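Local coordinates for (S)-2-haloacid dehalogenase 4A (Burkholderia cepacia, PDB 2NO4), which catalyses the hydrolytic dehalogenation of short-chain (S)-2-haloalkanoic acids, giving the (R)-2-hydroxy acids with inversion of configuration, at residues Ala16-Ala21 with Asn179-Val184; Gly198-Arg203 with Pro217-Val222. All blocks are in the same frame, centred on the assembly; numbering follows the deposited sequence. Where two conformers were deposited one is given.

A single parallel sheet carries both contacts, and it illustrates how a Rossmann-like core delivers a reactive residue from a strand end. Contact 1 joins the central strand 16-19 to 181-185; contact 2 joins the next strand outward, 200-204, to the edge strand 220-222. Their centres lie about 9 Å apart, and strands 181-185 and 200-204 are themselves neighbours: F183 N approaches N200 O at 2.7 Å and F183 O approaches V202 N at 2.8 Å, both probable hydrogen bonds. C182 also packs on V202. Only contact 1 holds the nucleophile D20 and touches the sulfate; in contact 2 the side chain of R203 is about 8 Å from that of T24, and that of T201 about 8 Å from that of Y167.

Contact 1 of 2, residues Ala16-Ala21 with Asn179-Val184; sequences ACVFDA and NEVCFV. With SO4 (sulfate ion), chain H.
Five backbone hydrogen bonds tie the parallel strands 16-19 and 181-184 and the residues flanking them. A16 N donates to E180 O, C182 N to A16 O, V18 N to C182 O, V184 N to V18 O and D20 N to V184 O, all within 2.8 to 3.1 Å, so the last of the five is made by the nucleophile's own backbone N. The carbonyls also receive CA-H...O contacts, as V18 O does from F183 CA.

Apolar side chains alternate between the two faces. On the face of V18, V181 and F183, CG2 of V18 meets CG1 of V181 at 3.7 Å. V18 CG1, placed anti to its own nitrogen (chi1 179°), reaches instead CD1 and CE1 of the F183 ring, the two side chains crossing at a slant. On the other face the F19 ring lies alongside V184, with CE2 3.7 Å from V184 CB, and helix 228-232 covers both.

This is the central pair of the HAD Rossmann-like sheet, in which the nucleophilic aspartate follows the first strand.

Polar contacts gather at that end. D20 OD1 forms a salt bridge with K161, and OD2 is hydrogen-bonded to T24. A21 N donates to sulfate O1 at 3.0 Å; Y22 N, S128, N129 N and K161 also bind this anion, probably acquired from the crystallisation liquor. A21, Y22, S128 and N129 are haloacid-binding residues, so the sulfate probably occupies part of the substrate site.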
loop_
_atom_site.group_PDB
_atom_site.type_symbol
_atom_site.label_atom_id
_atom_site.label_comp_id
_atom_site.label_asym_id
_atom_site.label_seq_id
_atom_site.Cartn_x
_atom_site.Cartn_y
_atom_site.Cartn_z
ATOM N N ALA B 16 6.317 -28.775 2.729
ATOM C CA ALA B 16 7.140 -27.645 2.294
ATOM C C ALA B 16 7.084 -26.486 3.273
ATOM O O ALA B 16 6.035 -26.219 3.853
ATOM C CB ALA B 16 6.735 -27.181 0.863
ATOM N N CYS B 17 8.240 -25.844 3.463
ATOM C CA CYS B 17 8.368 -24.568 4.171
ATOM C C CYS B 17 8.666 -23.548 3.126
ATOM O O CYS B 17 9.687 -23.613 2.459
ATOM C CB CYS B 17 9.492 -24.605 5.219
ATOM S SG CYS B 17 9.109 -25.774 6.578
ATOM N N VAL B 18 7.717 -22.630 2.944
ATOM C CA VAL B 18 7.827 -21.609 1.925
ATOM C C VAL B 18 7.994 -20.257 2.623
ATOM O O VAL B 18 7.179 -19.879 3.500
ATOM C CB VAL B 18 6.583 -21.617 0.974
ATOM C CG1 VAL B 18 6.741 -20.517 -0.054
ATOM C CG2 VAL B 18 6.452 -22.994 0.272
ATOM N N PHE B 19 9.075 -19.577 2.248
ATOM C CA PHE B 19 9.538 -18.370 2.875
ATOM C C PHE B 19 9.368 -17.116 2.011
ATOM O O PHE B 19 9.744 -17.094 0.859
ATOM C CB PHE B 19 11.048 -18.507 3.190
ATOM C CG PHE B 19 11.319 -19.377 4.373
ATOM C CD1 PHE B 19 11.476 -20.773 4.227
ATOM C CD2 PHE B 19 11.346 -18.831 5.645
ATOM C CE1 PHE B 19 11.683 -21.578 5.339
ATOM C CE2 PHE B 19 11.567 -19.652 6.786
ATOM C CZ PHE B 19 11.739 -21.020 6.606
ATOM N N ASP B 20 8.831 -16.068 2.624
ATOM C CA ASP B 20 9.007 -14.703 2.146
ATOM C C ASP B 20 10.491 -14.336 2.170
ATOM O O ASP B 20 11.263 -14.876 2.973
ATOM C CB ASP B 20 8.168 -13.774 3.047
ATOM C CG ASP B 20 8.346 -12.325 2.713
ATOM O OD1 ASP B 20 7.760 -11.915 1.703
ATOM O OD2 ASP B 20 9.048 -11.603 3.467
ATOM N N ALA B 21 10.928 -13.482 1.246
ATOM C CA ALA B 21 12.327 -13.046 1.245
ATOM C C ALA B 21 12.544 -11.691 1.939
ATOM O O ALA B 21 13.174 -11.637 2.998
ATOM C CB ALA B 21 12.888 -13.037 -0.164
ATOM N N ASN B 179 -2.612 -27.002 2.081
ATOM C CA ASN B 179 -2.456 -27.435 3.466
ATOM C C ASN B 179 -1.208 -28.253 3.809
ATOM O O ASN B 179 -1.026 -28.636 4.948
ATOM C CB ASN B 179 -3.736 -28.094 4.005
ATOM C CG ASN B 179 -3.948 -29.504 3.490
ATOM O OD1 ASN B 179 -3.158 -30.050 2.706
ATOM N ND2 ASN B 179 -5.040 -30.110 3.934
ATOM N N GLU B 180 -0.346 -28.504 2.826
ATOM C CA GLU B 180 0.947 -29.160 3.060
ATOM C C GLU B 180 2.087 -28.161 3.134
ATOM O O GLU B 180 3.273 -28.542 3.250
ATOM C CB GLU B 180 1.248 -30.145 1.948
ATOM C CG GLU B 180 0.211 -31.230 1.825
ATOM C CD GLU B 180 0.514 -32.164 0.685
ATOM O OE1 GLU B 180 0.633 -31.715 -0.469
ATOM O OE2 GLU B 180 0.636 -33.367 0.962
ATOM N N VAL B 181 1.716 -26.880 3.059
ATOM C CA VAL B 181 2.654 -25.761 3.141
ATOM C C VAL B 181 2.608 -25.026 4.506
ATOM O O VAL B 181 1.551 -24.600 4.979
ATOM C CB VAL B 181 2.415 -24.781 1.976
ATOM C CG1 VAL B 181 3.249 -23.452 2.135
ATOM C CG2 VAL B 181 2.706 -25.482 0.638
ATOM N N CYS B 182 3.778 -24.909 5.113
ATOM C CA CYS B 182 4.011 -23.929 6.163
ATOM C C CYS B 182 4.601 -22.650 5.532
ATOM O O CYS B 182 5.722 -22.621 5.003
ATOM C CB CYS B 182 4.941 -24.488 7.246
ATOM S SG CYS B 182 5.212 -23.293 8.598
ATOM N N PHE B 183 3.819 -21.585 5.599
ATOM C CA PHE B 183 4.203 -20.338 4.958
ATOM C C PHE B 183 4.733 -19.366 5.997
ATOM O O PHE B 183 4.026 -19.032 6.956
ATOM C CB PHE B 183 3.041 -19.689 4.190
ATOM C CG PHE B 183 3.469 -18.439 3.395
ATOM C CD1 PHE B 183 4.068 -18.593 2.155
ATOM C CD2 PHE B 183 3.298 -17.146 3.910
ATOM C CE1 PHE B 183 4.500 -17.478 1.389
ATOM C CE2 PHE B 183 3.704 -16.008 3.152
ATOM C CZ PHE B 183 4.302 -16.184 1.894
ATOM N N VAL B 184 5.962 -18.892 5.798
ATOM C CA VAL B 184 6.655 -18.081 6.824
ATOM C C VAL B 184 6.945 -16.649 6.339
ATOM O O VAL B 184 7.595 -16.458 5.326
ATOM C CB VAL B 184 7.989 -18.742 7.301
ATOM C CG1 VAL B 184 8.657 -17.891 8.377
ATOM C CG2 VAL B 184 7.718 -20.176 7.831
HETATM S S SO4 H . 8.846 -10.448 -0.845
HETATM O O1 SO4 H . 9.986 -11.315 -0.653
HETATM O O2 SO4 H . 9.190 -9.289 -1.662
HETATM O O3 SO4 H . 7.704 -11.153 -1.382
HETATM O O4 SO4 H . 8.528 -9.974 0.501
#

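Contact 2 of 2, residues Gly198-Arg203 with Pro217-Val222; sequences GFNTVR and PLKHQV
P217 meets T201 through a water: water 1 donates to P217 O and accepts from T201 N, each at 3.2 Å, bridging the backbones before direct pairing begins. L218 follows, its two methyls splayed over the neighbouring strand. CD1 lies 3.7 Å from R203 CB, while CD2 sits between that carbon and T201 OG1, so one leucine spans two residues on the same side of strand 200-203.

K219 points its CB at the other strand, and its N donates to T201 O at 2.8 Å, in the carbonyl plane but with a bent N-H...O angle of 130°. Bends at chi2 and chi4 carry the lysine chain slantwise over N200, bringing CE to 3.6 Å from N200 OD1. N200 ND2 is held from the other side of its strand, by V181 O and N179 O.

H220 N makes a second, weak bond to the same T201 O, and H220 O accepts from R203 N at 3.1 Å. The Q221 side chain, extended from a CG anti to the backbone N (chi1 178°), runs alongside R203. OE1 comes within 3.5 Å of R203 CD, the amide and guanidinium planes standing 71° apart, while N205 hydrogen-bonds that oxygen. V222 N donates to R203 O at 3.0 Å, and the V222 backbone pairs further with N205.

The result is the parallel edge of the Rossmann-like sheet, strand 220-222 lying outside 200-204. Helix 188-197 packs on T201, R203 and L218 through A194 and L191; helix 228-232 covers V202 and H220 on the other face, and strand 181-185 flanks 200-204 inward.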
loop_
_atom_site.group_PDB
_atom_site.type_symbol
_atom_site.label_atom_id
_atom_site.label_comp_id
_atom_site.label_asym_id
_atom_site.label_seq_id
_atom_site.Cartn_x
_atom_site.Cartn_y
_atom_site.Cartn_z
ATOM N N GLY B 198 -4.960 -20.461 2.014
ATOM C CA GLY B 198 -4.987 -21.799 2.624
ATOM C C GLY B 198 -3.673 -22.386 3.132
ATOM O O GLY B 198 -3.668 -23.514 3.639
ATOM N N PHE B 199 -2.560 -21.656 3.000
ATOM C CA PHE B 199 -1.285 -22.131 3.601
ATOM C C PHE B 199 -1.380 -22.055 5.112
ATOM O O PHE B 199 -2.144 -21.266 5.614
ATOM C CB PHE B 199 -0.106 -21.261 3.207
ATOM C CG PHE B 199 0.312 -21.373 1.767
ATOM C CD1 PHE B 199 -0.040 -22.476 0.984
ATOM C CD2 PHE B 199 1.092 -20.364 1.204
ATOM C CE1 PHE B 199 0.397 -22.578 -0.381
ATOM C CE2 PHE B 199 1.537 -20.435 -0.140
ATOM C CZ PHE B 199 1.195 -21.570 -0.928
ATOM N N ASN B 200 -0.597 -22.882 5.823
ATOM C CA ASN B 200 -0.442 -22.772 7.286
ATOM C C ASN B 200 0.557 -21.656 7.581
ATOM O O ASN B 200 1.736 -21.761 7.234
ATOM C CB ASN B 200 0.026 -24.110 7.891
ATOM C CG ASN B 200 -0.934 -25.253 7.565
ATOM O OD1 ASN B 200 -2.022 -25.332 8.131
ATOM N ND2 ASN B 200 -0.548 -26.118 6.623
ATOM N N THR B 201 0.094 -20.585 8.220
ATOM C CA THR B 201 0.905 -19.370 8.313
ATOM C C THR B 201 1.622 -19.201 9.643
ATOM O O THR B 201 1.057 -19.419 10.710
ATOM C CB THR B 201 0.068 -18.107 7.984
ATOM O OG1 THR B 201 -1.117 -18.132 8.781
ATOM C CG2 THR B 201 -0.316 -18.136 6.506
ATOM N N VAL B 202 2.872 -18.793 9.548
ATOM C CA VAL B 202 3.689 -18.499 10.714
ATOM C C VAL B 202 4.319 -17.133 10.533
ATOM O O VAL B 202 5.069 -16.887 9.569
ATOM C CB VAL B 202 4.786 -19.545 10.906
ATOM C CG1 VAL B 202 5.733 -19.132 12.094
ATOM C CG2 VAL B 202 4.158 -20.940 11.076
ATOM N N ARG B 203 3.958 -16.231 11.432
ATOM C CA ARG B 203 4.559 -14.898 11.459
ATOM C C ARG B 203 5.881 -14.875 12.254
ATOM O O ARG B 203 5.946 -15.393 13.369
ATOM C CB ARG B 203 3.584 -13.911 12.096
ATOM C CG ARG B 203 4.235 -12.563 12.233
ATOM C CD ARG B 203 3.296 -11.480 12.203
ATOM N NE ARG B 203 3.996 -10.201 12.097
ATOM C CZ ARG B 203 3.384 -9.033 12.223
ATOM N NH1 ARG B 203 2.086 -8.990 12.477
ATOM N NH2 ARG B 203 4.080 -7.907 12.140
ATOM N N PRO B 217 -6.395 -16.015 10.410
ATOM C CA PRO B 217 -5.575 -16.269 11.607
ATOM C C PRO B 217 -4.268 -17.015 11.312
ATOM O O PRO B 217 -4.203 -17.877 10.411
ATOM C CB PRO B 217 -6.468 -17.167 12.490
ATOM C CG PRO B 217 -7.823 -17.132 11.885
ATOM C CD PRO B 217 -7.712 -16.678 10.472
ATOM N N LEU B 218 -3.250 -16.695 12.108
ATOM C CA LEU B 218 -1.969 -17.370 12.044
ATOM C C LEU B 218 -2.070 -18.723 12.722
ATOM O O LEU B 218 -2.821 -18.892 13.678
ATOM C CB LEU B 218 -0.914 -16.541 12.764
ATOM C CG LEU B 218 -0.717 -15.116 12.232
ATOM C CD1 LEU B 218 0.108 -14.368 13.262
ATOM C CD2 LEU B 218 0.019 -15.159 10.845
ATOM N N LYS B 219 -1.337 -19.688 12.188
ATOM C CA LYS B 219 -1.123 -20.936 12.910
ATOM C C LYS B 219 -0.216 -20.721 14.121
ATOM O O LYS B 219 -0.489 -21.294 15.181
ATOM C CB LYS B 219 -0.554 -22.026 12.002
ATOM C CG LYS B 219 -1.617 -22.736 11.224
ATOM C CD LYS B 219 -2.494 -23.545 12.170
ATOM C CE LYS B 219 -3.328 -24.557 11.400
ATOM N NZ LYS B 219 -4.417 -23.895 10.590
ATOM N N HIS B 220 0.815 -19.889 13.970
ATOM C CA HIS B 220 1.732 -19.583 15.037
ATOM C C HIS B 220 2.394 -18.242 14.751
ATOM O O HIS B 220 2.425 -17.778 13.631
ATOM C CB HIS B 220 2.799 -20.683 15.224
ATOM C CG HIS B 220 3.129 -20.995 16.665
ATOM N ND1 HIS B 220 3.862 -20.151 17.475
ATOM C CD2 HIS B 220 2.848 -22.081 17.425
ATOM C CE1 HIS B 220 4.012 -20.699 18.668
ATOM N NE2 HIS B 220 3.388 -21.863 18.669
ATOM N N GLN B 221 2.935 -17.655 15.798
ATOM C CA GLN B 221 3.810 -16.475 15.748
ATOM C C GLN B 221 5.023 -16.717 16.660
ATOM O O GLN B 221 4.867 -17.201 17.783
ATOM C CB GLN B 221 3.071 -15.227 16.234
ATOM C CG GLN B 221 3.925 -13.950 16.251
ATOM C CD GLN B 221 3.078 -12.719 16.518
ATOM O OE1 GLN B 221 2.778 -11.958 15.614
ATOM N NE2 GLN B 221 2.667 -12.541 17.751
ATOM N N VAL B 222 6.197 -16.345 16.169
ATOM C CA VAL B 222 7.462 -16.487 16.874
ATOM C C VAL B 222 8.251 -15.179 16.678
ATOM O O VAL B 222 7.934 -14.389 15.791
ATOM C CB VAL B 222 8.278 -17.724 16.375
ATOM C CG1 VAL B 222 7.545 -19.054 16.657
ATOM C CG2 VAL B 222 8.696 -17.618 14.885
HETATM O O HOH W 1 -2.983 -20.535 9.151
#